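Local coordinates for staphylococcal nuclease domain-containing protein 1 (Drosophila melanogaster, PDB 2WAC) that cleaves DNA and RNA as an endonuclease, works with the RNA-induced silencing complex, and through its Tudor domain binds peptides carrying symmetrically dimethylated arginine, at residues N6-E11 against Q21-G26; L57-F62 against A100-A105; L181-Q186 against L211-Y216. All blocks are in the same frame, centred on the assembly; numbering follows the deposited sequence.

In the fold
The extended Tudor domain illustrates how separate beta-sheets and helices are tied into one elongated unit. Contact 1 lies nearest the middle, its centre about 11 Å from that of the chain, and joins two strands of a hairpin in the mixed five-stranded sheet, probably that of the staphylococcal nuclease-like (SN5) part. Contact 2, its centre about 22 Å from that of contact 1, pairs strand 57-61 with the outermost strand 99-101 in the antiparallel sheet of the Tudor domain; segment 57-62 ends at Phe62, where the region involved in dimethylarginine binding (62-90) begins. Contact 3 packs the C-terminal loop, its centre about 44 Å from that of contact 2, with the chain's centre between them. None touches another.

Contact 1 (N6-E11 against Q21-G26); sequences NVIVTE and QSVESG
The carbonyl oxygen Asn6 O is gripped twice: Val23 N donates to it at 3.0 Å, and a water donates to it at 3.1 Å. The same water accepts from Glu24 N and hydrogen-bonds with Ser22 OG, tying the strand end to the turn that follows Ser22. Further along, Ile8 and Gln21 form a hydrogen-bonded antiparallel pair, with Ile8 N to Gln21 O and Gln21 N to Ile8 O both 2.9 Å; the first donor lies in the carbonyl plane, the second is tilted 18° from it. Gln21 O also receives a CA-H contact from Val7 CA at 3.1 Å. Next to this pair, the methyl Thr10 CG2 comes against the amide carbon Gln21 CD at 3.4 Å, the two side chains crossing nearly at right angles. Gln21 CG stands opposite the carbonyl carbon (chi1 -70°) and the chain runs extended past Thr10, while NE2 bonds to Asp87 O and Thr10 OG1 to Tyr88 O. An alanine in place of Gln21 is likely to leave Thr10 CG2 without its amide neighbour and Asp87 O without this donor. Beyond Gln21, Val23 CG2 meets Ile8 CG1 crosswise at 4.0 Å. Thr10 and Glu11 both pair with Phe19, the classic beta bulge of this antiparallel hairpin.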
# COMPACT_ATOMS: atom_id res chain seq x y z
N ASN A 6 -13.47 2.85 6.25
CA ASN A 6 -13.75 2.75 4.83
C ASN A 6 -12.59 3.31 4.02
O ASN A 6 -12.33 4.52 4.05
CB ASN A 6 -15.07 3.44 4.48
CG ASN A 6 -16.28 2.72 5.04
OD1 ASN A 6 -16.40 1.50 4.94
ND2 ASN A 6 -17.20 3.48 5.63
N VAL A 7 -11.87 2.43 3.33
CA VAL A 7 -10.68 2.82 2.56
C VAL A 7 -10.77 2.40 1.09
O VAL A 7 -11.64 1.64 0.70
CB VAL A 7 -9.36 2.24 3.17
CG1 VAL A 7 -9.17 2.68 4.61
CG2 VAL A 7 -9.31 0.72 3.04
N ILE A 8 -9.84 2.94 0.30
CA ILE A 8 -9.59 2.47 -1.06
C ILE A 8 -8.12 2.05 -1.14
O ILE A 8 -7.23 2.82 -0.77
CB ILE A 8 -9.88 3.57 -2.11
CG1 ILE A 8 -11.40 3.81 -2.24
CG2 ILE A 8 -9.27 3.22 -3.48
CD1 ILE A 8 -11.78 5.11 -2.93
N VAL A 9 -7.87 0.83 -1.62
CA VAL A 9 -6.50 0.34 -1.76
C VAL A 9 -5.89 0.87 -3.06
O VAL A 9 -6.40 0.60 -4.15
CB VAL A 9 -6.42 -1.21 -1.69
CG1 VAL A 9 -4.98 -1.69 -1.87
CG2 VAL A 9 -6.97 -1.71 -0.35
N THR A 10 -4.80 1.62 -2.93
CA THR A 10 -4.21 2.35 -4.06
C THR A 10 -2.91 1.76 -4.60
O THR A 10 -2.55 1.99 -5.76
CB THR A 10 -4.02 3.85 -3.73
OG1 THR A 10 -3.25 3.99 -2.53
CG2 THR A 10 -5.37 4.53 -3.54
N GLU A 11 -2.21 0.99 -3.76
CA GLU A 11 -0.95 0.35 -4.16
C GLU A 11 -0.72 -0.95 -3.41
O GLU A 11 -0.96 -1.03 -2.20
CB GLU A 11 0.23 1.31 -3.93
CG GLU A 11 1.61 0.78 -4.36
CD GLU A 11 1.82 0.75 -5.87
OE1 GLU A 11 1.00 1.32 -6.62
OE2 GLU A 11 2.83 0.17 -6.32
N GLN A 21 -6.04 4.71 1.01
CA GLN A 21 -6.54 6.06 1.26
C GLN A 21 -7.85 5.97 2.03
O GLN A 21 -8.66 5.07 1.79
CB GLN A 21 -6.80 6.80 -0.06
CG GLN A 21 -5.56 7.18 -0.85
CD GLN A 21 -5.90 7.65 -2.27
OE1 GLN A 21 -7.02 7.47 -2.75
NE2 GLN A 21 -4.92 8.24 -2.94
N SER A 22 -8.07 6.92 2.93
CA SER A 22 -9.35 7.07 3.62
C SER A 22 -10.39 7.64 2.65
O SER A 22 -10.12 8.62 1.95
CB SER A 22 -9.19 7.98 4.84
OG SER A 22 -10.44 8.29 5.42
N VAL A 23 -11.58 7.04 2.61
CA VAL A 23 -12.65 7.49 1.71
C VAL A 23 -13.13 8.92 2.02
O VAL A 23 -13.42 9.69 1.10
CB VAL A 23 -13.83 6.47 1.64
CG1 VAL A 23 -15.05 7.07 0.95
CG2 VAL A 23 -13.40 5.20 0.93
N GLU A 24 -13.18 9.27 3.30
CA GLU A 24 -13.63 10.61 3.70
C GLU A 24 -12.56 11.71 3.54
O GLU A 24 -12.83 12.88 3.79
CB GLU A 24 -14.21 10.61 5.12
CG GLU A 24 -13.20 10.45 6.25
CD GLU A 24 -13.63 11.16 7.52
OE1 GLU A 24 -13.72 12.41 7.51
OE2 GLU A 24 -13.88 10.48 8.54
N SER A 25 -11.36 11.31 3.12
CA SER A 25 -10.29 12.27 2.81
C SER A 25 -10.12 12.46 1.30
O SER A 25 -9.20 13.15 0.85
CB SER A 25 -8.97 11.83 3.45
OG SER A 25 -8.98 12.07 4.85
N GLY A 26 -11.01 11.84 0.52
CA GLY A 26 -10.97 11.90 -0.94
C GLY A 26 -11.03 13.30 -1.52
O GLY A 26 -10.27 13.63 -2.44
O HOH W 1 -13.34 7.02 5.52

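Contact 2 (L57-F62 against A100-A105); sequences LVAAQF and AALPPA
Strand 57-61 and the end of strand 99-101 run antiparallel, with Ala59 and Ala100 as a hydrogen-bonded pair: Ala59 N donates to Ala100 O at 3.0 Å and Ala100 N to Ala59 O at 2.9 Å. The second donor lies in the carbonyl plane, whereas the first is tilted 26° out of it. Just past this pair direct bonding gives way to a bridge, in which a water donates to Leu57 O at 2.6 Å and accepts from Leu102 N at 2.7 Å, so the chains stay linked where segment 100-105 leaves the strand.

Leu102 carries most of the side-chain packing. Its CB lies against the backbone at Val58 C, 3.7 Å away, and its two methyls part to reach different neighbours. CD2 touches the branch point Leu57 CG at 3.7 Å, the two leucines meeting at a slant, while CD1 reaches Ala59 CB at 4.0 Å. With CG anti to the backbone N (chi1 -171°), Leu102 reaches across to strand 57-61, and its two methyls are spread along the strand, CD2 toward Leu57 and CD1 toward Ala59. Val58 is directed away from segment 100-105 overall, yet its CB rests on Ala100 O at 3.4 Å. The small methyls of Ala59 and Ala100 share one face of the sheet.

This edge belongs to the Tudor barrel, a member of the SH3-like clan. Helix 26-42 packs on it through Phe40, which touches Ala59, Ala100 and Pro103, and through Leu36 against Leu102; Val58 and Ala60 touch Ala71 of strand 68-77.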
# COMPACT_ATOMS: atom_id res chain seq x y z
N LEU A 57 10.97 16.31 1.70
CA LEU A 57 9.64 16.29 1.10
C LEU A 57 9.64 17.24 -0.10
O LEU A 57 9.94 18.42 0.04
CB LEU A 57 8.57 16.68 2.12
CG LEU A 57 7.09 16.58 1.70
CD1 LEU A 57 6.67 15.15 1.40
CD2 LEU A 57 6.20 17.18 2.78
N VAL A 58 9.31 16.70 -1.27
CA VAL A 58 9.45 17.44 -2.53
C VAL A 58 8.20 17.39 -3.40
O VAL A 58 7.22 16.69 -3.10
CB VAL A 58 10.65 16.91 -3.37
CG1 VAL A 58 11.97 17.12 -2.64
CG2 VAL A 58 10.46 15.43 -3.74
N ALA A 59 8.23 18.16 -4.48
CA ALA A 59 7.33 17.97 -5.60
C ALA A 59 8.09 17.19 -6.66
O ALA A 59 9.22 17.55 -7.03
CB ALA A 59 6.85 19.30 -6.14
N ALA A 60 7.49 16.10 -7.14
CA ALA A 60 8.12 15.25 -8.14
C ALA A 60 7.23 15.11 -9.36
O ALA A 60 6.03 14.83 -9.24
CB ALA A 60 8.42 13.88 -7.55
N GLN A 61 7.82 15.30 -10.54
CA GLN A 61 7.11 15.14 -11.80
C GLN A 61 7.15 13.68 -12.24
O GLN A 61 8.16 13.20 -12.77
CB GLN A 61 7.70 16.06 -12.88
CG GLN A 61 6.77 16.35 -14.05
CD GLN A 61 7.45 17.09 -15.19
OE1 GLN A 61 8.68 17.08 -15.31
NE2 GLN A 61 6.66 17.73 -16.04
N PHE A 62 6.04 12.98 -11.99
CA PHE A 62 5.87 11.56 -12.31
C PHE A 62 6.19 11.30 -13.78
O PHE A 62 5.71 12.02 -14.66
CB PHE A 62 4.42 11.16 -11.97
CG PHE A 62 4.14 9.67 -11.98
CD1 PHE A 62 5.15 8.73 -11.75
CD2 PHE A 62 2.84 9.21 -12.18
CE1 PHE A 62 4.87 7.37 -11.75
CE2 PHE A 62 2.55 7.85 -12.18
CZ PHE A 62 3.56 6.92 -11.97
N ALA A 100 11.49 19.30 -7.41
CA ALA A 100 11.50 20.71 -7.03
C ALA A 100 11.14 20.83 -5.55
O ALA A 100 10.58 19.90 -4.96
CB ALA A 100 10.52 21.50 -7.89
N ALA A 101 11.46 21.98 -4.96
CA ALA A 101 11.05 22.28 -3.60
C ALA A 101 9.53 22.36 -3.56
O ALA A 101 8.90 23.03 -4.39
CB ALA A 101 11.67 23.59 -3.12
N LEU A 102 8.94 21.64 -2.61
CA LEU A 102 7.50 21.69 -2.37
C LEU A 102 7.19 22.95 -1.56
O LEU A 102 7.80 23.17 -0.51
CB LEU A 102 7.03 20.44 -1.63
CG LEU A 102 5.53 20.16 -1.44
CD1 LEU A 102 4.82 19.94 -2.77
CD2 LEU A 102 5.33 18.97 -0.54
N PRO A 103 6.26 23.80 -2.06
CA PRO A 103 5.91 25.02 -1.34
C PRO A 103 5.29 24.67 0.01
O PRO A 103 4.40 23.82 0.07
CB PRO A 103 4.87 25.68 -2.26
CG PRO A 103 5.06 25.05 -3.60
CD PRO A 103 5.50 23.66 -3.32
N PRO A 104 5.78 25.30 1.09
CA PRO A 104 5.31 25.08 2.46
C PRO A 104 3.80 24.93 2.62
O PRO A 104 3.35 24.28 3.58
CB PRO A 104 5.83 26.31 3.20
CG PRO A 104 7.11 26.62 2.52
CD PRO A 104 6.91 26.26 1.07
N ALA A 105 3.03 25.52 1.71
CA ALA A 105 1.56 25.40 1.71
C ALA A 105 1.05 23.97 1.48
O ALA A 105 -0.04 23.62 1.94
CB ALA A 105 0.95 26.35 0.68
O HOH W 2 10.46 20.93 -0.48

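Contact 3 (L181-Q186 against L211-Y216); sequences LVLAEQ and LAIWKY
Leu183 rests one methyl, CD2, over the shallow hollow where Ile213 CD1 and the Trp214 ring adjoin, joining the short strand 183-184 to the C-terminal loop of the extended Tudor domain. That bump, Leu183 CD2, meets Ile213 CD1 at 3.8 Å and Trp214 CZ2 at 3.7 Å, approaching the indole obliquely. Within the loop, Ile213 CG1 sits 3.6 Å above one face of the Trp214 ring, offset toward its rim, so the two side chains make up the hollow together. This placement follows from Ile213 CG1 lying between its backbone N and carbonyl carbon (chi1 73°), which turns the longer branch over the neighbouring indole.

A separate contact lies 11.0 Å away, measured between the methyls Leu181 CD2 and Leu183 CD2. There Leu181 CD2 meets the methyl Ala212 CB at 4.0 Å. Helix 127-141 backs both parts of the junction, with Ala136 touching Leu181 and Asp129 touching Ile213, while helix 193-208 meets the indole through Gln203 and Ala206. No direct hydrogen bond joins the two segments. A water instead links them at the indole edge, lying in the ring plane, where it accepts from Trp214 NE1 at 2.9 Å and donates to Val182 O at 2.9 Å.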
# COMPACT_ATOMS: atom_id res chain seq x y z
N LEU A 181 -3.62 -20.08 -1.84
CA LEU A 181 -2.72 -19.22 -2.60
C LEU A 181 -1.58 -18.67 -1.74
O LEU A 181 -0.51 -18.34 -2.25
CB LEU A 181 -3.49 -18.07 -3.26
CG LEU A 181 -4.61 -18.45 -4.23
CD1 LEU A 181 -5.46 -17.23 -4.56
CD2 LEU A 181 -4.06 -19.09 -5.51
N VAL A 182 -1.83 -18.56 -0.44
CA VAL A 182 -0.83 -18.09 0.53
C VAL A 182 -0.81 -18.97 1.77
O VAL A 182 -1.69 -19.82 1.97
CB VAL A 182 -1.07 -16.61 0.96
CG1 VAL A 182 -0.81 -15.65 -0.20
CG2 VAL A 182 -2.46 -16.42 1.54
N LEU A 183 0.20 -18.76 2.61
CA LEU A 183 0.31 -19.46 3.89
C LEU A 183 -0.24 -18.61 5.02
O LEU A 183 -0.22 -17.38 4.96
CB LEU A 183 1.77 -19.85 4.17
CG LEU A 183 2.49 -20.75 3.15
CD1 LEU A 183 3.99 -20.79 3.42
CD2 LEU A 183 1.91 -22.16 3.15
N ALA A 184 -0.76 -19.28 6.05
CA ALA A 184 -1.20 -18.62 7.27
C ALA A 184 -0.01 -18.45 8.19
O ALA A 184 0.82 -19.35 8.32
CB ALA A 184 -2.29 -19.43 7.95
N GLU A 185 0.08 -17.29 8.84
CA GLU A 185 1.18 -17.01 9.76
C GLU A 185 0.81 -17.36 11.19
O GLU A 185 -0.26 -16.98 11.68
CB GLU A 185 1.61 -15.54 9.65
CG GLU A 185 2.79 -15.16 10.55
CD GLU A 185 3.09 -13.67 10.54
OE1 GLU A 185 2.19 -12.87 10.19
OE2 GLU A 185 4.23 -13.29 10.88
N GLN A 186 1.71 -18.08 11.85
CA GLN A 186 1.57 -18.40 13.27
C GLN A 186 2.39 -17.40 14.09
O GLN A 186 3.59 -17.25 13.88
CB GLN A 186 2.05 -19.83 13.53
CG GLN A 186 2.01 -20.26 15.00
CD GLN A 186 0.61 -20.32 15.56
OE1 GLN A 186 -0.29 -20.94 14.99
NE2 GLN A 186 0.41 -19.67 16.70
N LEU A 211 -5.99 -27.64 -2.85
CA LEU A 211 -6.09 -26.42 -3.64
C LEU A 211 -4.76 -25.74 -3.90
O LEU A 211 -3.94 -25.58 -2.99
CB LEU A 211 -7.07 -25.43 -3.01
CG LEU A 211 -8.55 -25.84 -2.95
CD1 LEU A 211 -9.41 -24.67 -2.51
CD2 LEU A 211 -9.02 -26.36 -4.31
N ALA A 212 -4.56 -25.35 -5.16
CA ALA A 212 -3.42 -24.55 -5.61
C ALA A 212 -2.05 -25.06 -5.14
O ALA A 212 -1.56 -26.06 -5.67
CB ALA A 212 -3.62 -23.07 -5.26
N ILE A 213 -1.45 -24.38 -4.16
CA ILE A 213 -0.12 -24.76 -3.66
C ILE A 213 -0.13 -26.12 -2.95
O ILE A 213 0.92 -26.74 -2.79
CB ILE A 213 0.53 -23.67 -2.75
CG1 ILE A 213 -0.15 -23.61 -1.37
CG2 ILE A 213 0.56 -22.30 -3.45
CD1 ILE A 213 0.52 -22.67 -0.36
N TRP A 214 -1.31 -26.56 -2.54
CA TRP A 214 -1.47 -27.85 -1.86
C TRP A 214 -1.87 -28.98 -2.82
O TRP A 214 -2.33 -30.04 -2.38
CB TRP A 214 -2.49 -27.74 -0.73
CG TRP A 214 -2.24 -26.61 0.22
CD1 TRP A 214 -2.94 -25.43 0.29
CD2 TRP A 214 -1.24 -26.54 1.24
NE1 TRP A 214 -2.43 -24.63 1.28
CE2 TRP A 214 -1.38 -25.29 1.88
CE3 TRP A 214 -0.23 -27.41 1.67
CZ2 TRP A 214 -0.55 -24.89 2.93
CZ3 TRP A 214 0.60 -27.01 2.72
CH2 TRP A 214 0.43 -25.76 3.34
N LYS A 215 -1.70 -28.76 -4.12
CA LYS A 215 -2.13 -29.73 -5.14
C LYS A 215 -1.52 -31.12 -4.95
O LYS A 215 -2.23 -32.12 -5.05
CB LYS A 215 -1.84 -29.21 -6.56
CG LYS A 215 -2.50 -30.03 -7.66
CD LYS A 215 -2.21 -29.47 -9.05
CE LYS A 215 -2.77 -30.39 -10.12
NZ LYS A 215 -2.52 -29.87 -11.49
N TYR A 216 -0.22 -31.19 -4.65
CA TYR A 216 0.48 -32.47 -4.56
C TYR A 216 0.87 -32.92 -3.15
O TYR A 216 1.77 -33.75 -2.98
CB TYR A 216 1.73 -32.47 -5.46
CG TYR A 216 1.47 -32.28 -6.94
CD1 TYR A 216 0.39 -32.90 -7.57
CD2 TYR A 216 2.33 -31.50 -7.71
CE1 TYR A 216 0.16 -32.73 -8.94
CE2 TYR A 216 2.11 -31.33 -9.07
CZ TYR A 216 1.03 -31.94 -9.68
OH TYR A 216 0.82 -31.77 -11.03
O HOH W 3 -3.50 -22.04 2.15